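Local coordinates for structural polyprotein, VP3 (Israeli acute paralysis virus, PDB 5CDD) that probably serves as a structural subunit of the viral capsid, its jelly-roll domain packing with related capsid proteins to build the icosahedral shell, at residues 148-153 with 245-250. Numbering follows the deposited sequence.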
ATOM      1  N   PHE B 148      -5.400  78.666   8.339  1.00 49.46           N
ATOM      2  CA  PHE B 148      -6.104  79.851   7.865  1.00 49.69           C
ATOM      3  C   PHE B 148      -6.779  79.682   6.510  1.00 49.78           C
ATOM      4  O   PHE B 148      -7.589  80.520   6.109  1.00 51.00           O
ATOM      5  CB  PHE B 148      -5.137  81.036   7.831  1.00 49.78           C
ATOM      6  CG  PHE B 148      -4.531  81.346   9.167  1.00 50.31           C
ATOM      7  CD1 PHE B 148      -5.336  81.733  10.234  1.00 49.99           C
ATOM      8  CD2 PHE B 148      -3.162  81.212   9.375  1.00 50.67           C
ATOM      9  CE1 PHE B 148      -4.789  81.978  11.490  1.00 50.44           C
ATOM     10  CE2 PHE B 148      -2.604  81.454  10.629  1.00 51.10           C
ATOM     11  CZ  PHE B 148      -3.420  81.837  11.688  1.00 51.00           C
ATOM     12  N   HIS B 149      -6.452  78.603   5.804  1.00 48.72           N
ATOM     13  CA  HIS B 149      -7.063  78.357   4.505  1.00 47.13           C
ATOM     14  C   HIS B 149      -8.416  77.682   4.675  1.00 47.60           C
ATOM     15  O   HIS B 149      -8.585  76.798   5.519  1.00 47.85           O
ATOM     16  CB  HIS B 149      -6.169  77.475   3.629  1.00 45.07           C
ATOM     17  CG  HIS B 149      -4.887  78.129   3.216  1.00 43.66           C
ATOM     18  ND1 HIS B 149      -3.780  78.185   4.034  1.00 43.56           N
ATOM     19  CD2 HIS B 149      -4.535  78.749   2.065  1.00 42.39           C
ATOM     20  CE1 HIS B 149      -2.800  78.809   3.406  1.00 42.41           C
ATOM     21  NE2 HIS B 149      -3.232  79.162   2.208  1.00 41.95           N
ATOM     22  N   THR B 150      -9.383  78.115   3.875  1.00 48.20           N
ATOM     23  CA  THR B 150     -10.721  77.545   3.920  1.00 48.77           C
ATOM     24  C   THR B 150     -11.208  77.307   2.498  1.00 48.87           C
ATOM     25  O   THR B 150     -10.655  77.851   1.540  1.00 48.56           O
ATOM     26  CB  THR B 150     -11.715  78.475   4.651  1.00 49.35           C
ATOM     27  OG1 THR B 150     -11.753  79.748   3.997  1.00 49.45           O
ATOM     28  CG2 THR B 150     -11.295  78.663   6.102  1.00 48.75           C
ATOM     29  N   GLY B 151     -12.245  76.490   2.366  1.00 48.77           N
ATOM     30  CA  GLY B 151     -12.779  76.180   1.055  1.00 48.73           C
ATOM     31  C   GLY B 151     -13.207  74.729   1.039  1.00 48.39           C
ATOM     32  O   GLY B 151     -12.979  74.010   2.010  1.00 48.91           O
ATOM     33  N   ARG B 152     -13.820  74.290  -0.055  1.00 47.34           N
ATOM     34  CA  ARG B 152     -14.280  72.913  -0.157  1.00 46.02           C
ATOM     35  C   ARG B 152     -13.968  72.298  -1.509  1.00 45.20           C
ATOM     36  O   ARG B 152     -14.346  72.834  -2.547  1.00 44.34           O
ATOM     37  CB  ARG B 152     -15.782  72.847   0.104  1.00 46.44           C
ATOM     38  CG  ARG B 152     -16.148  73.048   1.559  1.00 48.16           C
ATOM     39  CD  ARG B 152     -17.304  74.024   1.714  1.00 50.75           C
ATOM     40  NE  ARG B 152     -18.493  73.588   0.998  1.00 53.85           N
ATOM     41  CZ  ARG B 152     -19.161  72.471   1.264  1.00 56.24           C
ATOM     42  NH1 ARG B 152     -18.757  71.671   2.240  1.00 55.45           N
ATOM     43  NH2 ARG B 152     -20.228  72.149   0.541  1.00 57.12           N
ATOM     44  N   LEU B 153     -13.281  71.161  -1.484  1.00 44.82           N
ATOM     45  CA  LEU B 153     -12.903  70.462  -2.703  1.00 43.39           C
ATOM     46  C   LEU B 153     -13.858  69.294  -2.943  1.00 43.09           C
ATOM     47  O   LEU B 153     -14.246  68.595  -2.008  1.00 43.21           O
ATOM     48  CB  LEU B 153     -11.457  69.969  -2.570  1.00 42.63           C
ATOM     49  CG  LEU B 153     -10.609  69.759  -3.826  1.00 42.00           C
ATOM     50  CD1 LEU B 153     -10.575  71.026  -4.669  1.00 41.34           C
ATOM     51  CD2 LEU B 153      -9.203  69.368  -3.401  1.00 41.77           C
ATOM     52  N   LYS B 245     -14.858  78.298  -3.462  1.00 53.27           N
ATOM     53  CA  LYS B 245     -13.581  78.907  -3.814  1.00 53.61           C
ATOM     54  C   LYS B 245     -12.619  78.929  -2.625  1.00 52.95           C
ATOM     55  O   LYS B 245     -13.046  78.976  -1.471  1.00 52.57           O
ATOM     56  CB  LYS B 245     -13.820  80.325  -4.335  1.00 54.81           C
ATOM     57  CG  LYS B 245     -12.796  80.787  -5.353  1.00 57.32           C
ATOM     58  CD  LYS B 245     -13.306  81.989  -6.127  1.00 57.88           C
ATOM     59  CE  LYS B 245     -12.382  82.332  -7.281  1.00 58.87           C
ATOM     60  NZ  LYS B 245     -12.906  83.466  -8.091  1.00 59.95           N
ATOM     61  N   LEU B 246     -11.321  78.888  -2.912  1.00 52.38           N
ATOM     62  CA  LEU B 246     -10.308  78.895  -1.860  1.00 52.07           C
ATOM     63  C   LEU B 246     -10.183  80.273  -1.213  1.00 53.97           C
ATOM     64  O   LEU B 246      -9.980  81.275  -1.896  1.00 53.43           O
ATOM     65  CB  LEU B 246      -8.950  78.477  -2.425  1.00 49.03           C
ATOM     66  CG  LEU B 246      -7.799  78.424  -1.415  1.00 46.91           C
ATOM     67  CD1 LEU B 246      -8.101  77.383  -0.348  1.00 45.67           C
ATOM     68  CD2 LEU B 246      -6.499  78.094  -2.126  1.00 44.88           C
ATOM     69  N   MET B 247     -10.302  80.313   0.109  1.00 56.66           N
ATOM     70  CA  MET B 247     -10.205  81.558   0.863  1.00 58.98           C
ATOM     71  C   MET B 247      -8.895  81.551   1.634  1.00 59.41           C
ATOM     72  O   MET B 247      -8.474  80.508   2.121  1.00 59.40           O
ATOM     73  CB  MET B 247     -11.379  81.662   1.832  1.00 61.70           C
ATOM     74  CG  MET B 247     -12.733  81.682   1.149  1.00 65.18           C
ATOM     75  SD  MET B 247     -13.161  83.313   0.497  1.00 69.61           S
ATOM     76  CE  MET B 247     -12.279  83.353  -1.053  1.00 67.79           C
ATOM     77  N   ALA B 248      -8.252  82.706   1.753  1.00 60.35           N
ATOM     78  CA  ALA B 248      -6.984  82.769   2.463  1.00 60.87           C
ATOM     79  C   ALA B 248      -6.567  84.176   2.853  1.00 61.32           C
ATOM     80  O   ALA B 248      -6.416  85.037   1.994  1.00 61.57           O
ATOM     81  CB  ALA B 248      -5.897  82.146   1.611  1.00 60.44           C
ATOM     82  N   PRO B 249      -6.375  84.428   4.163  1.00 61.50           N
ATOM     83  CA  PRO B 249      -5.959  85.765   4.593  1.00 61.59           C
ATOM     84  C   PRO B 249      -4.632  86.034   3.886  1.00 62.53           C
ATOM     85  O   PRO B 249      -4.002  85.102   3.380  1.00 63.16           O
ATOM     86  CB  PRO B 249      -5.771  85.599   6.100  1.00 60.92           C
ATOM     87  CG  PRO B 249      -6.734  84.514   6.445  1.00 61.01           C
ATOM     88  CD  PRO B 249      -6.530  83.535   5.323  1.00 61.66           C
ATOM     89  N   ASP B 250      -4.195  87.286   3.840  1.00 63.53           N
ATOM     90  CA  ASP B 250      -2.933  87.570   3.173  1.00 64.86           C
ATOM     91  C   ASP B 250      -1.742  87.325   4.095  1.00 63.77           C
ATOM     92  O   ASP B 250      -0.596  87.582   3.725  1.00 63.26           O
ATOM     93  CB  ASP B 250      -2.916  89.002   2.626  1.00 68.57           C
ATOM     94  CG  ASP B 250      -2.941  90.048   3.715  1.00 73.20           C
ATOM     95  OD1 ASP B 250      -3.361  89.722   4.844  1.00 75.45           O
ATOM     96  OD2 ASP B 250      -2.547  91.200   3.434  1.00 75.39           O
TER
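Phe148 meets Pro249 through its CB, which lies 3.8 Å from Pro249 CD; with CG anti to the carbonyl carbon (chi1 -59°), the ring leads away from the proline and meets Phe86 of another structural polyprotein chain. His149 sets CD2 3.7 Å from Ala248 CB, the methyl lying oblique to the imidazole. Both ring nitrogens are engaged outside the contact, ND1 with Thr146 OG1 and NE2 with Ser253 O, which fixes the ring's rotation. Thr150 and Met247 form an antiparallel hydrogen-bonded pair: Thr150 N reaches Met247 O at 3.1 Å, and Met247 N reaches Thr150 O at 2.9 Å, both nearly straight. Their side chains share one face of the sheet and cross obliquely. From the other face, Leu246 CD1 approaches Thr150 O. Gly151 then passes with its CA 3.8 Å from Lys245 O; at its phi of 143° and psi of 175° a CB would be jammed against Thr150 O, which calls for glycine. The pair joins the start of strand 150-159 to the end of strand 236-247, neighbours in the four-stranded antiparallel sheet of the jelly roll, with Leu246 and Leu153 packing inward on Trp71 of strand 64-72 and on strand 255-265.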